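Local atomic coordinates of glycosyl hydrolase, family 31/fibronectin type III domain protein (Clostridium perfringens, PDB entry 4LKS), a protein that binds beta-D-galactose, and probably galactose-containing glycans, through a calcium-bearing beta-sandwich module of a family 31 glycoside hydrolase. Residues E104-V109 / Y140-A145; N113-E118 / A122-G127; S24-I29 / N42-D47; T93-E98 / N129-N134. One frame throughout, in Å; residues are numbered along the deposited sequence.

Contact 1: E104-V109 / Y140-A145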
loop_
_atom_site.group_PDB
_atom_site.type_symbol
_atom_site.label_atom_id
_atom_site.label_comp_id
_atom_site.label_asym_id
_atom_site.label_seq_id
_atom_site.Cartn_x
_atom_site.Cartn_y
_atom_site.Cartn_z
ATOM N N GLU A 104 3.054 -9.254 15.363
ATOM C CA GLU A 104 3.604 -8.699 16.600
ATOM C C GLU A 104 5.088 -8.393 16.486
ATOM O O GLU A 104 5.563 -7.379 17.007
ATOM C CB GLU A 104 3.379 -9.668 17.765
ATOM C CG GLU A 104 1.923 -9.860 18.173
ATOM C CD GLU A 104 1.758 -10.901 19.270
ATOM O OE1 GLU A 104 0.650 -11.463 19.396
ATOM O OE2 GLU A 104 2.735 -11.158 20.005
ATOM N N ASN A 105 5.824 -9.284 15.833
ATOM C CA ASN A 105 7.270 -9.145 15.735
ATOM C C ASN A 105 7.725 -8.932 14.301
ATOM O O ASN A 105 7.846 -9.871 13.512
ATOM C CB ASN A 105 7.959 -10.346 16.374
ATOM C CG ASN A 105 7.620 -10.481 17.846
ATOM O OD1 ASN A 105 8.087 -9.697 18.680
ATOM N ND2 ASN A 105 6.788 -11.463 18.174
ATOM N N TRP A 106 7.988 -7.672 13.989
ATOM C CA TRP A 106 8.200 -7.226 12.627
ATOM C C TRP A 106 9.657 -7.175 12.200
ATOM O O TRP A 106 10.553 -6.838 12.979
ATOM C CB TRP A 106 7.602 -5.827 12.457
ATOM C CG TRP A 106 6.145 -5.769 12.772
ATOM C CD1 TRP A 106 5.571 -5.447 13.970
ATOM C CD2 TRP A 106 5.061 -6.049 11.877
ATOM N NE1 TRP A 106 4.209 -5.509 13.876
ATOM C CE2 TRP A 106 3.867 -5.879 12.599
ATOM C CE3 TRP A 106 4.986 -6.433 10.532
ATOM C CZ2 TRP A 106 2.610 -6.079 12.025
ATOM C CZ3 TRP A 106 3.743 -6.628 9.966
ATOM C CH2 TRP A 106 2.575 -6.450 10.706
ATOM N N THR A 107 9.871 -7.480 10.932
ATOM C CA THR A 107 11.139 -7.280 10.275
ATOM C C THR A 107 10.972 -6.096 9.347
ATOM O O THR A 107 10.034 -6.069 8.535
ATOM C CB THR A 107 11.512 -8.500 9.425
ATOM O OG1 THR A 107 11.588 -9.663 10.264
ATOM C CG2 THR A 107 12.844 -8.276 8.725
ATOM N N GLU A 108 11.861 -5.110 9.464
ATOM C CA GLU A 108 11.878 -4.006 8.515
ATOM C C GLU A 108 12.480 -4.514 7.219
ATOM O O GLU A 108 13.636 -4.953 7.173
ATOM C CB GLU A 108 12.680 -2.808 9.038
ATOM C CG GLU A 108 12.536 -1.594 8.128
ATOM C CD GLU A 108 13.151 -0.331 8.695
ATOM O OE1 GLU A 108 12.965 -0.058 9.897
ATOM O OE2 GLU A 108 13.807 0.399 7.925
ATOM N N VAL A 109 11.684 -4.460 6.162
ATOM C CA VAL A 109 12.106 -5.006 4.879
ATOM C C VAL A 109 12.819 -3.943 4.034
ATOM O O VAL A 109 13.936 -4.167 3.552
ATOM C CB VAL A 109 10.905 -5.597 4.124
ATOM C CG1 VAL A 109 11.317 -6.029 2.743
ATOM C CG2 VAL A 109 10.306 -6.779 4.908
ATOM N N TYR A 140 1.946 -11.403 7.333
ATOM C CA TYR A 140 1.451 -10.038 7.528
ATOM C C TYR A 140 2.425 -9.065 6.901
ATOM O O TYR A 140 3.649 -9.232 7.011
ATOM C CB TYR A 140 1.314 -9.714 9.026
ATOM C CG TYR A 140 0.438 -10.683 9.777
ATOM C CD1 TYR A 140 0.953 -11.894 10.247
ATOM C CD2 TYR A 140 -0.895 -10.390 10.021
ATOM C CE1 TYR A 140 0.151 -12.792 10.931
ATOM C CE2 TYR A 140 -1.701 -11.277 10.699
ATOM C CZ TYR A 140 -1.172 -12.473 11.151
ATOM O OH TYR A 140 -1.988 -13.353 11.826
ATOM N N LEU A 141 1.889 -8.032 6.258
ATOM C CA LEU A 141 2.714 -6.964 5.726
ATOM C C LEU A 141 2.116 -5.640 6.166
ATOM O O LEU A 141 0.937 -5.389 5.949
ATOM C CB LEU A 141 2.799 -7.051 4.186
ATOM C CG LEU A 141 3.724 -6.027 3.507
ATOM C CD1 LEU A 141 4.449 -6.615 2.277
ATOM C CD2 LEU A 141 2.969 -4.747 3.132
ATOM N N ARG A 142 2.940 -4.808 6.787
ATOM C CA ARG A 142 2.545 -3.464 7.176
ATOM C C ARG A 142 3.177 -2.449 6.227
ATOM O O ARG A 142 4.403 -2.365 6.090
ATOM C CB ARG A 142 2.931 -3.186 8.630
ATOM C CG ARG A 142 2.491 -1.806 9.124
ATOM C CD ARG A 142 2.428 -1.726 10.643
ATOM N NE ARG A 142 3.745 -1.846 11.274
ATOM C CZ ARG A 142 3.928 -2.106 12.568
ATOM N NH1 ARG A 142 2.884 -2.284 13.367
ATOM N NH2 ARG A 142 5.158 -2.188 13.064
ATOM N N PHE A 143 2.306 -1.695 5.565
ATOM C CA PHE A 143 2.697 -0.690 4.581
ATOM C C PHE A 143 2.464 0.685 5.195
ATOM O O PHE A 143 1.332 1.029 5.543
ATOM C CB PHE A 143 1.861 -0.874 3.308
ATOM C CG PHE A 143 2.181 0.111 2.206
ATOM C CD1 PHE A 143 3.257 -0.095 1.358
ATOM C CD2 PHE A 143 1.394 1.237 2.014
ATOM C CE1 PHE A 143 3.551 0.818 0.335
ATOM C CE2 PHE A 143 1.679 2.141 0.996
ATOM C CZ PHE A 143 2.750 1.926 0.155
ATOM N N THR A 144 3.539 1.456 5.350
ATOM C CA THR A 144 3.483 2.755 6.016
ATOM C C THR A 144 3.727 3.860 5.021
ATOM O O THR A 144 4.677 3.804 4.259
ATOM C CB THR A 144 4.546 2.842 7.116
ATOM O OG1 THR A 144 4.304 1.811 8.077
ATOM C CG2 THR A 144 4.495 4.210 7.805
ATOM N N ALA A 145 2.846 4.859 5.031
ATOM C CA ALA A 145 2.991 6.043 4.202
ATOM C C ALA A 145 3.741 7.099 5.004
ATOM O O ALA A 145 3.267 7.529 6.056
ATOM C CB ALA A 145 1.627 6.563 3.791
#
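A chi1 of -178° sends R142 CG away from its own N, and a bend at chi3 (66°) lays the guanidinium over the indole of W106, whose CG sits beside its backbone N, a setting that turns the ring toward 140-145. The two flat groups form a stack with planes 27° apart and centres separated by 3.8 Å. Measured against the individual rings, R142 CZ sits over the face of the five-membered ring, 3.8 Å from its centroid, a cation-pi geometry. The terminal nitrogens are spread along the pyrrole side: R142 NH2 approaches W106 CD1 to 3.4 Å, and R142 NH1 stands 3.5 Å from W106 NE1. At the other end of the arginine, R142 CB lies over the six-membered ring at 4.2 Å from its centroid, a CH-pi contact. Both indole rings are thus covered by one side chain, aliphatic at the benzo part and charged at the pyrrole part. Y140 adds its CB, which approaches W106 CH2 obliquely at 3.9 Å, while the phenol leads away. R142 NE is salt-bridged to E98, a second hold that helps fix the rotation of the guanidinium above the indole and probably balances its charge. In the five-stranded sheet of the sandwich, R142 pairs through its backbone with E98 and T107 with T99, so W106, from segment 104-109 at the edge of the sheet, reaches across strand 95-100, touching S100, to meet strand 140-148.

Contact 2: N113-E118 / A122-G127; sequences NLEVNE and ALANRG
E115 O and A122 O receive the two main bonds between 113-118 and 122-127. A124 N donates to E115 O at 2.9 Å and 172°, from above the carbonyl plane; N117 N donates to A122 O at 2.8 Å and 177°, nearly in line with the carbonyl bond. Next to the first bond, E115 CG packs on A124 CB at 3.7 Å, and on the other side of E115 O, L123 CD2 lies 4.0 Å from L114 CB. N117 turns its CG between its own backbone N and carbonyl carbon, which swings OD1 back to A122 N for a weak bond of 3.3 Å. The bonds flank V116 and L123, whose CA atoms are 4.2 Å apart: a non-hydrogen-bonded antiparallel pair, and a single bridge, since the segments diverge at 112° instead of continuing as a ladder. It closes a short loop, residues 118-121, within the connection from strand 107-113 to strand 129-138. A water bridges the segments, donating to E115 O at 2.8 Å and accepting from N125 N at 3.0 Å, so that E115 O is gripped twice. N125 OD1 in turn accepts from G127 N, an Asx turn. Further out, N121 holds N117 ND2 and H91 ND1 is bonded to L123 N. L114 and L123 both rest on Y81, while R126 NH2 reaches the carbonyl of R84, a galactose-pocket residue, through a weak bond.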
loop_
_atom_site.group_PDB
_atom_site.type_symbol
_atom_site.label_atom_id
_atom_site.label_comp_id
_atom_site.label_asym_id
_atom_site.label_seq_id
_atom_site.Cartn_x
_atom_site.Cartn_y
_atom_site.Cartn_z
ATOM N N ASN A 113 10.888 5.372 -2.324
ATOM C CA ASN A 113 10.117 6.488 -2.828
ATOM C C ASN A 113 9.497 6.131 -4.159
ATOM O O ASN A 113 9.993 5.252 -4.872
ATOM C CB ASN A 113 11.002 7.727 -2.983
ATOM C CG ASN A 113 11.434 8.298 -1.649
ATOM O OD1 ASN A 113 10.791 9.202 -1.097
ATOM N ND2 ASN A 113 12.520 7.769 -1.111
ATOM N N LEU A 114 8.408 6.817 -4.486
ATOM C CA LEU A 114 7.746 6.660 -5.772
ATOM C C LEU A 114 7.797 7.992 -6.506
ATOM O O LEU A 114 7.628 9.054 -5.906
ATOM C CB LEU A 114 6.303 6.181 -5.596
ATOM C CG LEU A 114 6.134 4.802 -4.943
ATOM C CD1 LEU A 114 4.659 4.466 -4.800
ATOM C CD2 LEU A 114 6.855 3.706 -5.737
ATOM N N GLU A 115 8.060 7.924 -7.803
ATOM C CA GLU A 115 8.271 9.112 -8.617
ATOM C C GLU A 115 7.021 9.974 -8.733
ATOM O O GLU A 115 5.911 9.469 -8.945
ATOM C CB GLU A 115 8.732 8.683 -10.003
ATOM C CG GLU A 115 9.086 9.813 -10.939
ATOM C CD GLU A 115 9.550 9.291 -12.286
ATOM O OE1 GLU A 115 9.900 8.090 -12.363
ATOM O OE2 GLU A 115 9.558 10.074 -13.262
ATOM N N VAL A 116 7.213 11.285 -8.612
ATOM C CA VAL A 116 6.122 12.246 -8.714
ATOM C C VAL A 116 6.144 12.899 -10.099
ATOM O O VAL A 116 7.204 13.010 -10.718
ATOM C CB VAL A 116 6.229 13.301 -7.595
ATOM C CG1 VAL A 116 5.136 14.335 -7.706
ATOM C CG2 VAL A 116 6.152 12.630 -6.230
ATOM N N ASN A 117 4.977 13.292 -10.606
ATOM C CA ASN A 117 4.923 13.985 -11.890
ATOM C C ASN A 117 5.603 15.360 -11.866
ATOM O O ASN A 117 6.022 15.848 -10.811
ATOM C CB ASN A 117 3.484 14.083 -12.423
ATOM C CG ASN A 117 2.592 15.005 -11.590
ATOM O OD1 ASN A 117 3.042 15.674 -10.663
ATOM N ND2 ASN A 117 1.310 15.036 -11.935
ATOM N N GLU A 118 5.705 15.969 -13.041
ATOM C CA GLU A 118 6.400 17.239 -13.195
ATOM C C GLU A 118 5.810 18.330 -12.313
ATOM O O GLU A 118 6.535 19.054 -11.635
ATOM C CB GLU A 118 6.355 17.678 -14.656
ATOM C CG GLU A 118 6.946 19.054 -14.902
ATOM C CD GLU A 118 7.879 19.067 -16.090
ATOM O OE1 GLU A 118 8.003 18.016 -16.754
ATOM O OE2 GLU A 118 8.495 20.120 -16.355
ATOM N N ALA A 122 0.783 14.661 -8.549
ATOM C CA ALA A 122 0.355 13.265 -8.574
ATOM C C ALA A 122 1.552 12.373 -8.854
ATOM O O ALA A 122 2.599 12.857 -9.274
ATOM C CB ALA A 122 -0.723 13.051 -9.627
ATOM N N LEU A 123 1.406 11.073 -8.630
ATOM C CA LEU A 123 2.471 10.146 -9.004
ATOM C C LEU A 123 2.682 10.166 -10.518
ATOM O O LEU A 123 1.735 10.360 -11.287
ATOM C CB LEU A 123 2.173 8.722 -8.517
ATOM C CG LEU A 123 2.244 8.488 -7.009
ATOM C CD1 LEU A 123 2.043 7.005 -6.714
ATOM C CD2 LEU A 123 3.583 8.935 -6.473
ATOM N N ALA A 124 3.930 9.992 -10.938
ATOM C CA ALA A 124 4.272 9.942 -12.359
ATOM C C ALA A 124 3.613 8.737 -13.022
ATOM O O ALA A 124 3.115 8.822 -14.150
ATOM C CB ALA A 124 5.774 9.893 -12.538
ATOM N N ASN A 125 3.623 7.610 -12.318
ATOM C CA ASN A 125 2.968 6.403 -12.791
ATOM C C ASN A 125 1.621 6.315 -12.104
ATOM O O ASN A 125 1.555 6.058 -10.898
ATOM C CB ASN A 125 3.830 5.181 -12.456
ATOM C CG ASN A 125 3.196 3.866 -12.880
ATOM O OD1 ASN A 125 2.136 3.830 -13.499
ATOM N ND2 ASN A 125 3.859 2.770 -12.545
ATOM N N ARG A 126 0.549 6.558 -12.863
ATOM C CA ARG A 126 -0.805 6.522 -12.311
ATOM C C ARG A 126 -1.349 5.103 -12.244
ATOM O O ARG A 126 -2.460 4.878 -11.744
ATOM C CB ARG A 126 -1.770 7.397 -13.127
ATOM C CG ARG A 126 -1.462 8.893 -13.109
ATOM C CD ARG A 126 -1.553 9.493 -11.712
ATOM N NE ARG A 126 -2.888 9.391 -11.114
ATOM C CZ ARG A 126 -3.785 10.375 -11.093
ATOM N NH1 ARG A 126 -3.508 11.546 -11.653
ATOM N NH2 ARG A 126 -4.965 10.188 -10.517
ATOM N N GLY A 127 -0.578 4.149 -12.753
ATOM C CA GLY A 127 -0.960 2.747 -12.677
ATOM C C GLY A 127 -0.228 2.015 -11.565
ATOM O O GLY A 127 0.104 2.604 -10.538
HETATM O O HOH W 1 5.234 6.962 -9.916
#

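Contact 3: S24-I29 / N42-D47; sequences SKLEAI and NAVDGD. With CA (calcium ion), chain C.
V44 overlaps two residues of strand 26-29, L26 and A28, and carries nearly the whole contact. Its CB lies 3.8 Å from L26 CB, and its CG1 meets L26 CD1 at 3.8 Å, so the valine packs against both the root and one branch tip of the leucine. With CG beside its backbone N (chi1 -50°), L26 carries CD1 to V44 CG1, and the two side chains meet at a slant. The other valine branch is directed along the strand: V44 CG2 comes to 3.7 Å from A28 N and to 4.1 Å from A28 CB. This apolar patch lies at one margin of the beta sandwich. Strand 26-31 is the outermost strand of the five-stranded sheet, and V44 also touches I68 of that sheet and L162 of the other, while L26 reaches L70 and F164 in the same two sheets. The chain on either side of V44 curls round a calcium ion, as in other modules of the F5/8 type C family, where such a site is generally regarded as structural. Calcium is bound by N42 O at 2.3 Å, D45 OD1 at 2.5 Å and D47 O at 2.3 Å, and T50 OG1 and A160 O are also among its ligands. D45 OD1 serves twice, since D47 N donates to it at 3.1 Å from 56° out of the carboxylate plane, forming an Asx turn. Between these aspartates G46 takes a positive phi (69°), and beyond them D47 OD1 accepts from N49 N.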
loop_
_atom_site.group_PDB
_atom_site.type_symbol
_atom_site.label_atom_id
_atom_site.label_comp_id
_atom_site.label_asym_id
_atom_site.label_seq_id
_atom_site.Cartn_x
_atom_site.Cartn_y
_atom_site.Cartn_z
ATOM N N SER A 24 -8.406 -12.458 -3.074
ATOM C CA SER A 24 -9.126 -13.256 -2.079
ATOM C C SER A 24 -8.218 -13.820 -0.984
ATOM O O SER A 24 -8.697 -14.211 0.085
ATOM C CB SER A 24 -9.909 -14.391 -2.743
ATOM O OG SER A 24 -9.036 -15.352 -3.292
ATOM N N LYS A 25 -6.911 -13.865 -1.253
ATOM C CA LYS A 25 -5.933 -14.355 -0.291
ATOM C C LYS A 25 -5.520 -13.288 0.725
ATOM O O LYS A 25 -4.712 -13.568 1.613
ATOM C CB LYS A 25 -4.679 -14.839 -1.016
ATOM C CG LYS A 25 -4.941 -15.828 -2.138
ATOM C CD LYS A 25 -5.629 -17.068 -1.616
ATOM C CE LYS A 25 -5.834 -18.074 -2.736
ATOM N NZ LYS A 25 -6.759 -19.148 -2.296
ATOM N N LEU A 26 -6.084 -12.088 0.601
ATOM C CA LEU A 26 -5.669 -10.922 1.383
ATOM C C LEU A 26 -6.792 -10.406 2.272
ATOM O O LEU A 26 -7.958 -10.391 1.869
ATOM C CB LEU A 26 -5.257 -9.779 0.445
ATOM C CG LEU A 26 -4.272 -10.096 -0.675
ATOM C CD1 LEU A 26 -3.996 -8.835 -1.493
ATOM C CD2 LEU A 26 -2.989 -10.670 -0.109
ATOM N N GLU A 27 -6.432 -9.937 3.461
ATOM C CA GLU A 27 -7.382 -9.326 4.381
ATOM C C GLU A 27 -6.733 -8.131 5.076
ATOM O O GLU A 27 -5.712 -8.280 5.767
ATOM C CB GLU A 27 -7.859 -10.342 5.428
ATOM C CG GLU A 27 -8.884 -9.750 6.386
ATOM C CD GLU A 27 -9.214 -10.645 7.578
ATOM O OE1 GLU A 27 -8.581 -11.706 7.751
ATOM O OE2 GLU A 27 -10.112 -10.254 8.359
ATOM N N ALA A 28 -7.319 -6.946 4.917
ATOM C CA ALA A 28 -6.839 -5.785 5.664
ATOM C C ALA A 28 -7.338 -5.898 7.098
ATOM O O ALA A 28 -8.549 -5.874 7.342
ATOM C CB ALA A 28 -7.316 -4.482 5.029
ATOM N N ILE A 29 -6.417 -6.024 8.044
ATOM C CA ILE A 29 -6.823 -6.258 9.427
ATOM C C ILE A 29 -6.665 -5.046 10.330
ATOM O O ILE A 29 -7.208 -5.018 11.434
ATOM C CB ILE A 29 -6.101 -7.470 10.051
ATOM C CG1 ILE A 29 -4.589 -7.244 10.096
ATOM C CG2 ILE A 29 -6.456 -8.752 9.306
ATOM C CD1 ILE A 29 -3.887 -8.173 11.071
ATOM N N ASN A 42 -10.818 -1.914 1.358
ATOM C CA ASN A 42 -10.798 -1.435 -0.016
ATOM C C ASN A 42 -9.401 -1.462 -0.619
ATOM O O ASN A 42 -9.244 -1.371 -1.846
ATOM C CB ASN A 42 -11.348 -0.008 -0.092
ATOM C CG ASN A 42 -12.837 0.075 0.191
ATOM O OD1 ASN A 42 -13.504 -0.938 0.434
ATOM N ND2 ASN A 42 -13.365 1.292 0.162
ATOM N N ALA A 43 -8.374 -1.569 0.222
ATOM C CA ALA A 43 -7.020 -1.565 -0.315
ATOM C C ALA A 43 -6.662 -2.904 -0.926
ATOM O O ALA A 43 -5.681 -2.992 -1.678
ATOM C CB ALA A 43 -6.012 -1.214 0.772
ATOM N N VAL A 44 -7.409 -3.959 -0.595
ATOM C CA VAL A 44 -6.986 -5.275 -1.088
ATOM C C VAL A 44 -8.158 -6.069 -1.627
ATOM O O VAL A 44 -8.201 -7.297 -1.520
ATOM C CB VAL A 44 -6.208 -6.092 -0.029
ATOM C CG1 VAL A 44 -4.798 -5.527 0.165
ATOM C CG2 VAL A 44 -6.964 -6.131 1.290
ATOM N N ASP A 45 -9.106 -5.361 -2.235
ATOM C CA ASP A 45 -10.306 -6.014 -2.762
ATOM C C ASP A 45 -10.255 -6.279 -4.272
ATOM O O ASP A 45 -11.267 -6.669 -4.881
ATOM C CB ASP A 45 -11.565 -5.215 -2.399
ATOM C CG ASP A 45 -11.580 -3.825 -3.004
ATOM O OD1 ASP A 45 -10.600 -3.421 -3.673
ATOM O OD2 ASP A 45 -12.605 -3.128 -2.806
ATOM N N GLY A 46 -9.088 -6.077 -4.878
ATOM C CA GLY A 46 -8.933 -6.297 -6.311
ATOM C C GLY A 46 -9.675 -5.297 -7.189
ATOM O O GLY A 46 -9.799 -5.504 -8.407
ATOM N N ASP A 47 -10.149 -4.211 -6.585
ATOM C CA ASP A 47 -10.991 -3.228 -7.270
ATOM C C ASP A 47 -10.291 -1.877 -7.364
ATOM O O ASP A 47 -9.986 -1.239 -6.334
ATOM C CB ASP A 47 -12.305 -3.100 -6.503
ATOM C CG ASP A 47 -13.376 -2.374 -7.264
ATOM O OD1 ASP A 47 -13.087 -1.686 -8.272
ATOM O OD2 ASP A 47 -14.533 -2.505 -6.829
HETATM CA CA CA C . -9.644 -1.131 -4.071
#

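Contact 4: T93-E98 / N129-N134; sequences TEYKIE and NPIRFN
I131 enters the interior of the beta sandwich from strand 129-134, an edge strand of the four-stranded sheet, and meets Y95 and I97 of the facing five-stranded sheet. The axes of strands 95-98 and 129-134 pass 10.3 Å apart at a signed angle of -43°, a spacing that side chains alone bridge. With chi1 at -61°, I131 sends CG1 and CD1 to the Y95 ring and leaves CG2 for Y95 OH and I97. CD1 sits over one face of the Y95 ring, 3.8 Å from the centroid and 15° off the normal, which makes a CH-pi contact offset toward the rim. CG2 covers the phenol end, 3.7 Å from Y95 CZ and 3.3 Å from Y95 OH. The same methyl meets I97 CD1 at 3.5 Å in the conformer described; a second conformer of I97 is deposited, so this detail is less certain. After R132, which directs its CB away from the opposite strand, F133 turns inward again, as strand alternation requires. It touches V109 of strand 107-113 and L76 of strand 73-82, while I97 also rests on L141 and I79, so both sheets contribute to the surrounding core. F133 and I97 cross at about a right angle, with F133 CD2 4.1 Å from I97 CD1 in that same conformer and the methyl oblique to the ring.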
loop_
_atom_site.group_PDB
_atom_site.type_symbol
_atom_site.label_atom_id
_atom_site.label_comp_id
_atom_site.label_asym_id
_atom_site.label_seq_id
_atom_site.Cartn_x
_atom_site.Cartn_y
_atom_site.Cartn_z
ATOM N N THR A 93 4.212 8.845 -1.681
ATOM C CA THR A 93 5.480 9.093 -2.376
ATOM C C THR A 93 6.707 8.550 -1.639
ATOM O O THR A 93 7.766 8.389 -2.242
ATOM C CB THR A 93 5.689 10.598 -2.705
ATOM O OG1 THR A 93 6.042 11.306 -1.510
ATOM C CG2 THR A 93 4.424 11.201 -3.299
ATOM N N GLU A 94 6.571 8.290 -0.342
ATOM C CA GLU A 94 7.622 7.637 0.437
ATOM C C GLU A 94 6.945 6.623 1.352
ATOM O O GLU A 94 5.921 6.922 1.986
ATOM C CB GLU A 94 8.454 8.639 1.267
ATOM C CG GLU A 94 9.751 8.020 1.815
ATOM C CD GLU A 94 10.460 8.860 2.873
ATOM O OE1 GLU A 94 9.891 9.855 3.361
ATOM O OE2 GLU A 94 11.597 8.489 3.236
ATOM N N TYR A 95 7.502 5.415 1.414
ATOM C CA TYR A 95 6.872 4.312 2.134
ATOM C C TYR A 95 7.892 3.496 2.930
ATOM O O TYR A 95 9.118 3.582 2.712
ATOM C CB TYR A 95 6.127 3.381 1.150
ATOM C CG TYR A 95 7.093 2.766 0.160
ATOM C CD1 TYR A 95 7.815 1.620 0.487
ATOM C CD2 TYR A 95 7.334 3.358 -1.070
ATOM C CE1 TYR A 95 8.749 1.079 -0.385
ATOM C CE2 TYR A 95 8.271 2.817 -1.961
ATOM C CZ TYR A 95 8.969 1.675 -1.602
ATOM O OH TYR A 95 9.911 1.122 -2.447
ATOM N N LYS A 96 7.357 2.682 3.829
ATOM C CA LYS A 96 8.122 1.661 4.526
ATOM C C LYS A 96 7.332 0.361 4.451
ATOM O O LYS A 96 6.087 0.366 4.475
ATOM C CB LYS A 96 8.383 2.060 5.988
ATOM C CG LYS A 96 9.128 0.994 6.798
ATOM C CD LYS A 96 9.561 1.516 8.162
ATOM C CE LYS A 96 8.384 1.744 9.083
ATOM N NZ LYS A 96 8.889 2.116 10.450
ATOM N N ILE A 97 8.067 -0.741 4.318
ATOM C CA ILE A 97 7.470 -2.068 4.334
ATOM C C ILE A 97 8.054 -2.869 5.488
ATOM O O ILE A 97 9.277 -2.945 5.659
ATOM C CB ILE A 97 7.733 -2.821 3.024
ATOM C CG1 ILE A 97 6.984 -2.148 1.877
ATOM C CG2 ILE A 97 7.288 -4.283 3.152
ATOM C CD1 ILE A 97 7.394 -2.625 0.517
ATOM N N GLU A 98 7.168 -3.461 6.286
ATOM C CA GLU A 98 7.569 -4.377 7.356
ATOM C C GLU A 98 6.782 -5.661 7.160
ATOM O O GLU A 98 5.665 -5.624 6.661
ATOM C CB GLU A 98 7.199 -3.809 8.723
ATOM C CG GLU A 98 7.949 -2.574 9.128
ATOM C CD GLU A 98 7.248 -1.882 10.276
ATOM O OE1 GLU A 98 6.249 -1.167 10.025
ATOM O OE2 GLU A 98 7.650 -2.099 11.435
ATOM N N ASN A 129 2.515 0.688 -9.370
ATOM C CA ASN A 129 3.900 1.035 -9.058
ATOM C C ASN A 129 4.558 -0.152 -8.347
ATOM O O ASN A 129 4.245 -0.432 -7.194
ATOM C CB ASN A 129 3.941 2.257 -8.118
ATOM C CG ASN A 129 3.709 3.586 -8.829
ATOM O OD1 ASN A 129 4.626 4.425 -8.906
ATOM N ND2 ASN A 129 2.491 3.805 -9.322
ATOM N N PRO A 130 5.459 -0.873 -9.029
ATOM C CA PRO A 130 6.073 -2.042 -8.394
ATOM C C PRO A 130 7.133 -1.685 -7.362
ATOM O O PRO A 130 7.894 -0.729 -7.524
ATOM C CB PRO A 130 6.710 -2.798 -9.568
ATOM C CG PRO A 130 6.920 -1.754 -10.610
ATOM C CD PRO A 130 5.782 -0.791 -10.465
ATOM N N ILE A 131 7.152 -2.467 -6.296
ATOM C CA ILE A 131 8.113 -2.346 -5.200
ATOM C C ILE A 131 8.679 -3.734 -4.925
ATOM O O ILE A 131 7.964 -4.606 -4.426
ATOM C CB ILE A 131 7.425 -1.799 -3.923
ATOM C CG1 ILE A 131 6.848 -0.397 -4.174
ATOM C CG2 ILE A 131 8.408 -1.785 -2.750
ATOM C CD1 ILE A 131 5.932 0.096 -3.077
ATOM N N ARG A 132 9.953 -3.946 -5.261
ATOM C CA ARG A 132 10.580 -5.247 -5.050
ATOM C C ARG A 132 11.359 -5.271 -3.748
ATOM O O ARG A 132 11.788 -4.238 -3.232
ATOM C CB ARG A 132 11.492 -5.625 -6.225
ATOM C CG ARG A 132 12.750 -4.784 -6.335
ATOM C CD ARG A 132 13.514 -5.068 -7.631
ATOM N NE ARG A 132 14.188 -6.365 -7.620
ATOM C CZ ARG A 132 15.449 -6.551 -7.236
ATOM N NH1 ARG A 132 16.182 -5.520 -6.828
ATOM N NH2 ARG A 132 15.984 -7.767 -7.265
ATOM N N PHE A 133 11.532 -6.472 -3.213
ATOM C CA PHE A 133 12.360 -6.654 -2.030
ATOM C C PHE A 133 12.857 -8.091 -1.940
ATOM O O PHE A 133 12.293 -8.998 -2.569
ATOM C CB PHE A 133 11.604 -6.229 -0.760
ATOM C CG PHE A 133 10.196 -6.757 -0.671
ATOM C CD1 PHE A 133 9.945 -8.014 -0.136
ATOM C CD2 PHE A 133 9.122 -5.986 -1.096
ATOM C CE1 PHE A 133 8.644 -8.502 -0.034
ATOM C CE2 PHE A 133 7.819 -6.464 -1.010
ATOM C CZ PHE A 133 7.578 -7.727 -0.475
ATOM N N ASN A 134 13.931 -8.288 -1.185
ATOM C CA ASN A 134 14.509 -9.612 -1.041
ATOM C C ASN A 134 13.500 -10.548 -0.413
ATOM O O ASN A 134 12.825 -10.194 0.556
ATOM C CB ASN A 134 15.805 -9.564 -0.238
ATOM C CG ASN A 134 16.938 -8.937 -1.022
ATOM O OD1 ASN A 134 16.788 -8.632 -2.210
ATOM N ND2 ASN A 134 18.080 -8.743 -0.368
#

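How the contacts relate
Contacts 1 and 4 lie closest, with centres 11 Å apart; they use opposite faces of the same sheet, and V109 N probably bonds to I97 O at 2.9 Å. Contact 2 is nested in the chain loop closed by contact 4 and joins it where L114 N probably bonds to T93 O at 2.8 Å. Contact 3 touches contact 1 through Y140 CE2 and I29 CD1, 3.8 Å apart, but stays about 11 Å from contacts 2 and 4 at the nearest atoms. Contact 3 supplies three of the five residues at the calcium site, N42, D45 and D47. Galactose lies about 13 Å from the A122 side chain of contact 2, whose segments contribute none of the pocket residues.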